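Myosin-I heavy chain (PDB 5EJY) is an actin-based motor of class VII with ATPase activity that takes part in the early steps of phagocytosis and in adhesion, represented by its first MyTH4-FERM tail segment. Local coordinates at residues 104-109 against 136-141; 37-42 against 61-66. All coordinates share one frame; numbering follows the deposited sequence.

Contact 1 (104-109 against 136-141); sequences EIYCQL and FPPTRK
Tyr106 reaches out from helix 102-112 and is received by a Phe-Pro-Pro loop that meets both its hydroxyl and one face of its ring. The phenol OH donates to the carbonyl O of Phe136 at 2.5 Å, a very short bond; the acceptor lies in the plane of the tyrosine ring at its edge, and the hydroxyl in turn approaches in the carbonyl plane with a C=O...O angle of 151°. At right angles to this bond, Pro138 sits over one face of the ring, its CG 3.5 Å from the centroid and only 6° off the ring normal, which makes a nearly vertical CH-pi contact. Beside it, Pro138 CD reaches 3.5 Å from Tyr106 CZ, toward the hydroxyl end. The bond holds the hydroxyl end in place, and the proline on the face probably limits rotation of the ring. Both segments belong to the MyTH4 domain, a helical module of the myosin tail, and here the loop between helices 119-133 and 143-155 is fastened to the side of helix 102-112. Phe146 adds an edge-to-face ring contact to Tyr106. The side chain of Phe136 turns back toward the helix because its CG stands between the backbone N and the carbonyl carbon (chi1 52°), a placement that carries the ring to Ile105 and Tyr106. Its CE1 then lies 3.8 Å from Tyr106 CE2, and its CZ meets Ile105 CD1 at the same separation, the isoleucine crossing the phenylalanine at about a right angle. Farther along the loop, Thr139 OG1 accepts from Lys141 N at 3.3 Å in an ST turn, and the same hydroxyl is hydrogen-bonded to Asp103, just ahead of the helical segment.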
ATOM      1  N   GLU A 104     -12.460  25.523   5.904  1.00 20.15           N
ATOM      2  CA  GLU A 104     -13.344  26.097   4.895  1.00 19.13           C
ATOM      3  C   GLU A 104     -14.245  25.040   4.259  1.00 24.28           C
ATOM      4  O   GLU A 104     -15.473  25.185   4.239  1.00 20.48           O
ATOM      5  CB  GLU A 104     -12.524  26.799   3.806  1.00 23.84           C
ATOM      6  CG  GLU A 104     -13.360  27.319   2.644  1.00 25.20           C
ATOM      7  CD  GLU A 104     -14.054  28.633   2.958  1.00 28.92           C
ATOM      8  OE1 GLU A 104     -13.491  29.435   3.735  1.00 24.32           O
ATOM      9  OE2 GLU A 104     -15.168  28.853   2.429  1.00 30.85           O
ATOM     10  N   ILE A 105     -13.628  23.983   3.732  1.00 20.70           N
ATOM     11  CA  ILE A 105     -14.361  22.887   3.115  1.00 20.11           C
ATOM     12  C   ILE A 105     -15.369  22.271   4.076  1.00 22.68           C
ATOM     13  O   ILE A 105     -16.539  22.082   3.720  1.00 23.61           O
ATOM     14  CB  ILE A 105     -13.402  21.793   2.564  1.00 24.57           C
ATOM     15  CG1 ILE A 105     -12.535  22.366   1.433  1.00 22.04           C
ATOM     16  CG2 ILE A 105     -14.184  20.557   2.095  1.00 20.73           C
ATOM     17  CD1 ILE A 105     -11.203  21.621   1.245  1.00 23.97           C
ATOM     18  N   TYR A 106     -14.947  21.961   5.296  1.00 20.26           N
ATOM     19  CA  TYR A 106     -15.882  21.336   6.224  1.00 23.33           C
ATOM     20  C   TYR A 106     -17.059  22.260   6.559  1.00 23.75           C
ATOM     21  O   TYR A 106     -18.181  21.802   6.686  1.00 23.72           O
ATOM     22  CB  TYR A 106     -15.179  20.903   7.506  1.00 20.74           C
ATOM     23  CG  TYR A 106     -14.544  19.530   7.430  1.00 20.84           C
ATOM     24  CD1 TYR A 106     -15.303  18.385   7.625  1.00 23.49           C
ATOM     25  CD2 TYR A 106     -13.185  19.381   7.152  1.00 21.28           C
ATOM     26  CE1 TYR A 106     -14.729  17.121   7.564  1.00 23.13           C
ATOM     27  CE2 TYR A 106     -12.598  18.112   7.094  1.00 20.35           C
ATOM     28  CZ  TYR A 106     -13.379  16.992   7.304  1.00 22.11           C
ATOM     29  OH  TYR A 106     -12.820  15.734   7.256  1.00 20.71           O
ATOM     30  N   CYS A 107     -16.796  23.556   6.693  1.00 23.16           N
ATOM     31  CA  CYS A 107     -17.855  24.514   7.014  1.00 22.22           C
ATOM     32  C   CYS A 107     -18.860  24.603   5.885  1.00 24.83           C
ATOM     33  O   CYS A 107     -20.055  24.756   6.131  1.00 23.35           O
ATOM     34  CB  CYS A 107     -17.287  25.906   7.308  1.00 21.36           C
ATOM     35  SG  CYS A 107     -16.495  26.055   8.889  1.00 25.80           S
ATOM     36  N   GLN A 108     -18.381  24.535   4.645  1.00 23.51           N
ATOM     37  CA  GLN A 108     -19.287  24.530   3.499  1.00 20.91           C
ATOM     38  C   GLN A 108     -20.195  23.309   3.504  1.00 27.31           C
ATOM     39  O   GLN A 108     -21.365  23.399   3.118  1.00 23.72           O
ATOM     40  CB  GLN A 108     -18.520  24.592   2.178  1.00 23.75           C
ATOM     41  CG  GLN A 108     -17.770  25.897   1.956  1.00 23.68           C
ATOM     42  CD  GLN A 108     -17.111  25.963   0.583  1.00 24.30           C
ATOM     43  OE1 GLN A 108     -17.475  25.222  -0.334  1.00 24.97           O
ATOM     44  NE2 GLN A 108     -16.142  26.855   0.437  1.00 26.57           N
ATOM     45  N   LEU A 109     -19.663  22.165   3.926  1.00 21.19           N
ATOM     46  CA  LEU A 109     -20.465  20.933   3.952  1.00 24.46           C
ATOM     47  C   LEU A 109     -21.458  20.918   5.120  1.00 25.70           C
ATOM     48  O   LEU A 109     -22.587  20.430   4.990  1.00 23.34           O
ATOM     49  CB  LEU A 109     -19.563  19.693   3.996  1.00 21.81           C
ATOM     50  CG  LEU A 109     -18.564  19.629   2.838  1.00 24.61           C
ATOM     51  CD1 LEU A 109     -17.607  18.439   2.974  1.00 23.96           C
ATOM     52  CD2 LEU A 109     -19.294  19.600   1.490  1.00 24.35           C
ATOM     53  N   PHE A 136      -8.913  13.894   4.795  1.00 18.32           N
ATOM     54  CA  PHE A 136      -8.205  14.701   5.792  1.00 16.92           C
ATOM     55  C   PHE A 136      -9.207  15.180   6.847  1.00 17.45           C
ATOM     56  O   PHE A 136     -10.402  15.322   6.559  1.00 19.69           O
ATOM     57  CB  PHE A 136      -7.516  15.932   5.154  1.00 18.61           C
ATOM     58  CG  PHE A 136      -8.436  16.755   4.306  1.00 19.39           C
ATOM     59  CD1 PHE A 136      -9.320  17.660   4.888  1.00 16.91           C
ATOM     60  CD2 PHE A 136      -8.464  16.584   2.927  1.00 21.20           C
ATOM     61  CE1 PHE A 136     -10.206  18.391   4.111  1.00 17.55           C
ATOM     62  CE2 PHE A 136      -9.342  17.316   2.138  1.00 20.54           C
ATOM     63  CZ  PHE A 136     -10.219  18.221   2.736  1.00 21.62           C
ATOM     64  N   PRO A 137      -8.725  15.423   8.065  1.00 18.26           N
ATOM     65  CA  PRO A 137      -9.647  15.855   9.110  1.00 22.46           C
ATOM     66  C   PRO A 137      -9.738  17.376   9.192  1.00 20.38           C
ATOM     67  O   PRO A 137      -8.921  18.093   8.607  1.00 20.15           O
ATOM     68  CB  PRO A 137      -9.010  15.283  10.372  1.00 21.42           C
ATOM     69  CG  PRO A 137      -7.518  15.419  10.086  1.00 23.60           C
ATOM     70  CD  PRO A 137      -7.359  15.215   8.587  1.00 20.13           C
ATOM     71  N   PRO A 138     -10.762  17.880   9.902  1.00 21.67           N
ATOM     72  CA  PRO A 138     -10.769  19.307  10.228  1.00 20.10           C
ATOM     73  C   PRO A 138      -9.552  19.601  11.089  1.00 21.31           C
ATOM     74  O   PRO A 138      -9.033  18.682  11.723  1.00 23.83           O
ATOM     75  CB  PRO A 138     -12.050  19.472  11.078  1.00 18.04           C
ATOM     76  CG  PRO A 138     -12.914  18.254  10.732  1.00 22.14           C
ATOM     77  CD  PRO A 138     -11.907  17.152  10.474  1.00 20.19           C
ATOM     78  N   THR A 139      -9.106  20.850  11.131  1.00 23.82           N
ATOM     79  CA  THR A 139      -8.020  21.220  12.022  1.00 24.87           C
ATOM     80  C   THR A 139      -8.521  21.190  13.464  1.00 26.57           C
ATOM     81  O   THR A 139      -9.718  21.093  13.708  1.00 26.37           O
ATOM     82  CB  THR A 139      -7.435  22.618  11.712  1.00 28.09           C
ATOM     83  OG1 THR A 139      -8.281  23.635  12.257  1.00 27.09           O
ATOM     84  CG2 THR A 139      -7.260  22.837  10.208  1.00 27.24           C
ATOM     85  N   ARG A 140      -7.594  21.285  14.411  1.00 32.10           N
ATOM     86  CA  ARG A 140      -7.925  21.228  15.829  1.00 29.61           C
ATOM     87  C   ARG A 140      -8.904  22.324  16.244  1.00 30.71           C
ATOM     88  O   ARG A 140      -9.588  22.192  17.254  1.00 32.96           O
ATOM     89  CB  ARG A 140      -6.655  21.344  16.673  1.00 32.04           C
ATOM     90  CG  ARG A 140      -5.931  22.653  16.485  1.00 38.56           C
ATOM     91  N   LYS A 141      -8.971  23.395  15.462  1.00 30.68           N
ATOM     92  CA  LYS A 141      -9.850  24.520  15.783  1.00 34.03           C
ATOM     93  C   LYS A 141     -11.315  24.229  15.481  1.00 36.75           C
ATOM     94  O   LYS A 141     -12.214  24.869  16.033  1.00 33.13           O
ATOM     95  CB  LYS A 141      -9.411  25.777  15.019  1.00 33.51           C
ATOM     96  CG  LYS A 141      -7.988  26.220  15.321  1.00 41.34           C
ATOM     97  CD  LYS A 141      -7.686  26.122  16.806  1.00 42.41           C
TER

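Contact 2 (37-42 against 61-66); sequences SYQKSH and EIFSKV
The irregular chain 37-42 passes beside one side of helix 53-70, coming closest where the CA atoms of His42 and Ser64 are 6.2 Å apart. Phe63 points from the helix into the bend of this loop, its CG anti to the backbone N (chi1 -167°). The carbonyl O of Ser41 meets the ring at its edge, near the ring plane, 3.4 Å from CE2, where the positive rim of the aromatic group probably favours it. Gln39 CG approaches CZ of the same ring at 4.1 Å, with the amide plane turned 72° from the ring plane. That amide also braces the loop from within: Gln39 NE2 donates to Ser41 O at 2.9 Å, coming from above the carbonyl plane, while Gln39 OE1 accepts from Lys111 and Gln31. Ser41 OG has its own partner in Asp33. At the outer margin the imidazole of His42 lies against the Ser64 hydroxyl, ND1 being 3.1 Å from OG. With Gln112 also touching Phe63, the ring is held between the loop and helix 102-112, a loop-on-helix packing by which the loop ahead of helix 53-70 is packed onto that helix within the helical MyTH4 domain.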
ATOM      1  N   SER A  37     -26.780  28.430   6.558  1.00 33.10           N
ATOM      2  CA  SER A  37     -27.477  27.207   6.200  1.00 28.58           C
ATOM      3  C   SER A  37     -27.541  27.044   4.698  1.00 29.76           C
ATOM      4  O   SER A  37     -27.059  27.897   3.952  1.00 32.92           O
ATOM      5  CB  SER A  37     -28.897  27.217   6.788  1.00 37.13           C
ATOM      6  OG  SER A  37     -29.694  28.180   6.132  1.00 40.44           O
ATOM      7  N   TYR A  38     -28.162  25.953   4.258  1.00 30.54           N
ATOM      8  CA  TYR A  38     -28.203  25.588   2.844  1.00 32.21           C
ATOM      9  C   TYR A  38     -28.585  26.742   1.921  1.00 40.85           C
ATOM     10  O   TYR A  38     -29.516  27.500   2.209  1.00 37.51           O
ATOM     11  CB  TYR A  38     -29.179  24.421   2.614  1.00 32.53           C
ATOM     12  CG  TYR A  38     -29.494  24.216   1.146  1.00 36.51           C
ATOM     13  CD1 TYR A  38     -28.652  23.469   0.340  1.00 36.57           C
ATOM     14  CD2 TYR A  38     -30.609  24.804   0.557  1.00 41.21           C
ATOM     15  CE1 TYR A  38     -28.907  23.295  -1.005  1.00 37.31           C
ATOM     16  CE2 TYR A  38     -30.880  24.629  -0.790  1.00 40.78           C
ATOM     17  CZ  TYR A  38     -30.025  23.872  -1.566  1.00 41.14           C
ATOM     18  OH  TYR A  38     -30.271  23.681  -2.910  1.00 44.52           O
ATOM     19  N   GLN A  39     -27.879  26.864   0.800  1.00 36.19           N
ATOM     20  CA  GLN A  39     -28.320  27.763  -0.260  1.00 34.64           C
ATOM     21  C   GLN A  39     -28.037  27.196  -1.643  1.00 39.07           C
ATOM     22  O   GLN A  39     -27.090  26.434  -1.838  1.00 35.81           O
ATOM     23  CB  GLN A  39     -27.698  29.142  -0.111  1.00 35.53           C
ATOM     24  CG  GLN A  39     -26.261  29.237  -0.605  1.00 37.66           C
ATOM     25  CD  GLN A  39     -25.632  30.546  -0.215  1.00 34.85           C
ATOM     26  OE1 GLN A  39     -25.455  30.825   0.967  1.00 36.42           O
ATOM     27  NE2 GLN A  39     -25.304  31.367  -1.201  1.00 37.05           N
ATOM     28  N   LYS A  40     -28.868  27.574  -2.607  1.00 39.33           N
ATOM     29  CA  LYS A  40     -28.743  27.048  -3.959  1.00 38.78           C
ATOM     30  C   LYS A  40     -27.807  27.908  -4.808  1.00 33.24           C
ATOM     31  O   LYS A  40     -27.256  27.447  -5.807  1.00 39.49           O
ATOM     32  CB  LYS A  40     -30.122  26.936  -4.618  1.00 45.77           C
ATOM     33  CG  LYS A  40     -30.762  28.272  -4.955  1.00 43.78           C
ATOM     34  CD  LYS A  40     -32.290  28.180  -4.912  1.00 53.35           C
ATOM     35  CE  LYS A  40     -32.820  27.047  -5.784  1.00 56.09           C
ATOM     36  N   SER A  41     -27.625  29.155  -4.399  1.00 41.68           N
ATOM     37  CA  SER A  41     -26.791  30.086  -5.146  1.00 43.17           C
ATOM     38  C   SER A  41     -25.327  30.058  -4.679  1.00 40.72           C
ATOM     39  O   SER A  41     -25.032  29.656  -3.557  1.00 41.81           O
ATOM     40  CB  SER A  41     -27.350  31.496  -4.998  1.00 42.36           C
ATOM     41  OG  SER A  41     -27.306  31.903  -3.643  1.00 44.49           O
ATOM     42  N   HIS A  42     -24.422  30.503  -5.545  1.00 45.25           N
ATOM     43  CA  HIS A  42     -23.003  30.588  -5.208  1.00 43.00           C
ATOM     44  C   HIS A  42     -22.777  31.545  -4.051  1.00 41.75           C
ATOM     45  O   HIS A  42     -23.485  32.542  -3.925  1.00 44.05           O
ATOM     46  CB  HIS A  42     -22.192  31.067  -6.415  1.00 39.92           C
ATOM     47  CG  HIS A  42     -22.160  30.089  -7.546  1.00 46.61           C
ATOM     48  ND1 HIS A  42     -21.143  30.062  -8.476  1.00 54.21           N
ATOM     49  CD2 HIS A  42     -23.014  29.098  -7.892  1.00 48.90           C
ATOM     50  CE1 HIS A  42     -21.375  29.097  -9.348  1.00 51.84           C
ATOM     51  NE2 HIS A  42     -22.505  28.497  -9.017  1.00 52.03           N
ATOM     52  N   GLU A  61     -14.569  28.764  -5.527  1.00 28.74           N
ATOM     53  CA  GLU A  61     -14.643  27.728  -6.559  1.00 28.46           C
ATOM     54  C   GLU A  61     -15.055  26.377  -5.965  1.00 29.11           C
ATOM     55  O   GLU A  61     -15.810  25.617  -6.572  1.00 27.79           O
ATOM     56  CB  GLU A  61     -13.288  27.569  -7.266  1.00 29.98           C
ATOM     57  CG  GLU A  61     -12.850  28.787  -8.050  1.00 35.23           C
ATOM     58  CD  GLU A  61     -11.450  28.636  -8.628  1.00 45.50           C
ATOM     59  OE1 GLU A  61     -10.722  27.697  -8.226  1.00 42.57           O
ATOM     60  OE2 GLU A  61     -11.076  29.458  -9.489  1.00 48.22           O
ATOM     61  N   ILE A  62     -14.527  26.072  -4.787  1.00 26.94           N
ATOM     62  CA  ILE A  62     -14.875  24.832  -4.105  1.00 28.02           C
ATOM     63  C   ILE A  62     -16.390  24.769  -3.882  1.00 27.34           C
ATOM     64  O   ILE A  62     -17.028  23.739  -4.097  1.00 27.16           O
ATOM     65  CB  ILE A  62     -14.107  24.704  -2.766  1.00 26.36           C
ATOM     66  CG1 ILE A  62     -12.655  24.293  -3.049  1.00 26.17           C
ATOM     67  CG2 ILE A  62     -14.828  23.718  -1.819  1.00 22.44           C
ATOM     68  CD1 ILE A  62     -11.692  24.402  -1.866  1.00 22.71           C
ATOM     69  N   PHE A  63     -16.971  25.886  -3.469  1.00 28.35           N
ATOM     70  CA  PHE A  63     -18.407  25.904  -3.230  1.00 27.61           C
ATOM     71  C   PHE A  63     -19.176  25.606  -4.505  1.00 26.19           C
ATOM     72  O   PHE A  63     -20.136  24.842  -4.495  1.00 32.48           O
ATOM     73  CB  PHE A  63     -18.872  27.220  -2.608  1.00 25.26           C
ATOM     74  CG  PHE A  63     -20.281  27.151  -2.074  1.00 27.49           C
ATOM     75  CD1 PHE A  63     -20.536  26.602  -0.830  1.00 24.63           C
ATOM     76  CD2 PHE A  63     -21.349  27.594  -2.836  1.00 30.83           C
ATOM     77  CE1 PHE A  63     -21.845  26.527  -0.338  1.00 30.29           C
ATOM     78  CE2 PHE A  63     -22.651  27.526  -2.353  1.00 32.47           C
ATOM     79  CZ  PHE A  63     -22.898  26.989  -1.112  1.00 28.99           C
ATOM     80  N   SER A  64     -18.748  26.190  -5.614  1.00 29.18           N
ATOM     81  CA  SER A  64     -19.340  25.847  -6.906  1.00 31.65           C
ATOM     82  C   SER A  64     -19.227  24.351  -7.213  1.00 35.32           C
ATOM     83  O   SER A  64     -20.162  23.760  -7.761  1.00 33.24           O
ATOM     84  CB  SER A  64     -18.718  26.673  -8.034  1.00 34.26           C
ATOM     85  OG  SER A  64     -18.849  28.057  -7.755  1.00 43.87           O
ATOM     86  N   LYS A  65     -18.096  23.737  -6.862  1.00 29.10           N
ATOM     87  CA  LYS A  65     -17.939  22.294  -7.063  1.00 31.45           C
ATOM     88  C   LYS A  65     -18.885  21.482  -6.172  1.00 29.19           C
ATOM     89  O   LYS A  65     -19.432  20.462  -6.600  1.00 29.49           O
ATOM     90  CB  LYS A  65     -16.491  21.839  -6.827  1.00 28.68           C
ATOM     91  CG  LYS A  65     -15.440  22.551  -7.657  1.00 33.25           C
ATOM     92  CD  LYS A  65     -15.649  22.381  -9.150  1.00 38.77           C
ATOM     93  CE  LYS A  65     -14.468  22.978  -9.916  1.00 42.17           C
ATOM     94  NZ  LYS A  65     -14.756  23.166 -11.363  1.00 46.11           N
ATOM     95  N   VAL A  66     -19.057  21.927  -4.930  1.00 28.76           N
ATOM     96  CA  VAL A  66     -20.035  21.320  -4.027  1.00 28.61           C
ATOM     97  C   VAL A  66     -21.436  21.362  -4.648  1.00 31.98           C
ATOM     98  O   VAL A  66     -22.114  20.340  -4.762  1.00 28.78           O
ATOM     99  CB  VAL A  66     -20.054  22.030  -2.648  1.00 26.92           C
ATOM    100  CG1 VAL A  66     -21.202  21.504  -1.774  1.00 27.82           C
ATOM    101  CG2 VAL A  66     -18.701  21.871  -1.928  1.00 23.52           C
TER

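In the fold
Contact 2 closes before contact 1 opens, so the two follow one another along the chain, and both lie on the same side of the chain's centre, in the MyTH4 part rather than among the sheets of the FERM part. Their centres are about 15 Å apart. Helices 53-70 and 102-112 join them directly: Gln108 OE1 packs 3.1 Å from Phe63 CA, and Ile105 CG1 lies 4.0 Å from Ile62 CD1. Each of the two helices also carries a loop, 37-42 on the first and 136-141 on the second. As an example of a general principle, two loops far apart in sequence rest on one pair of packed helices, consistent with the MyTH4 part being a single compact helical unit.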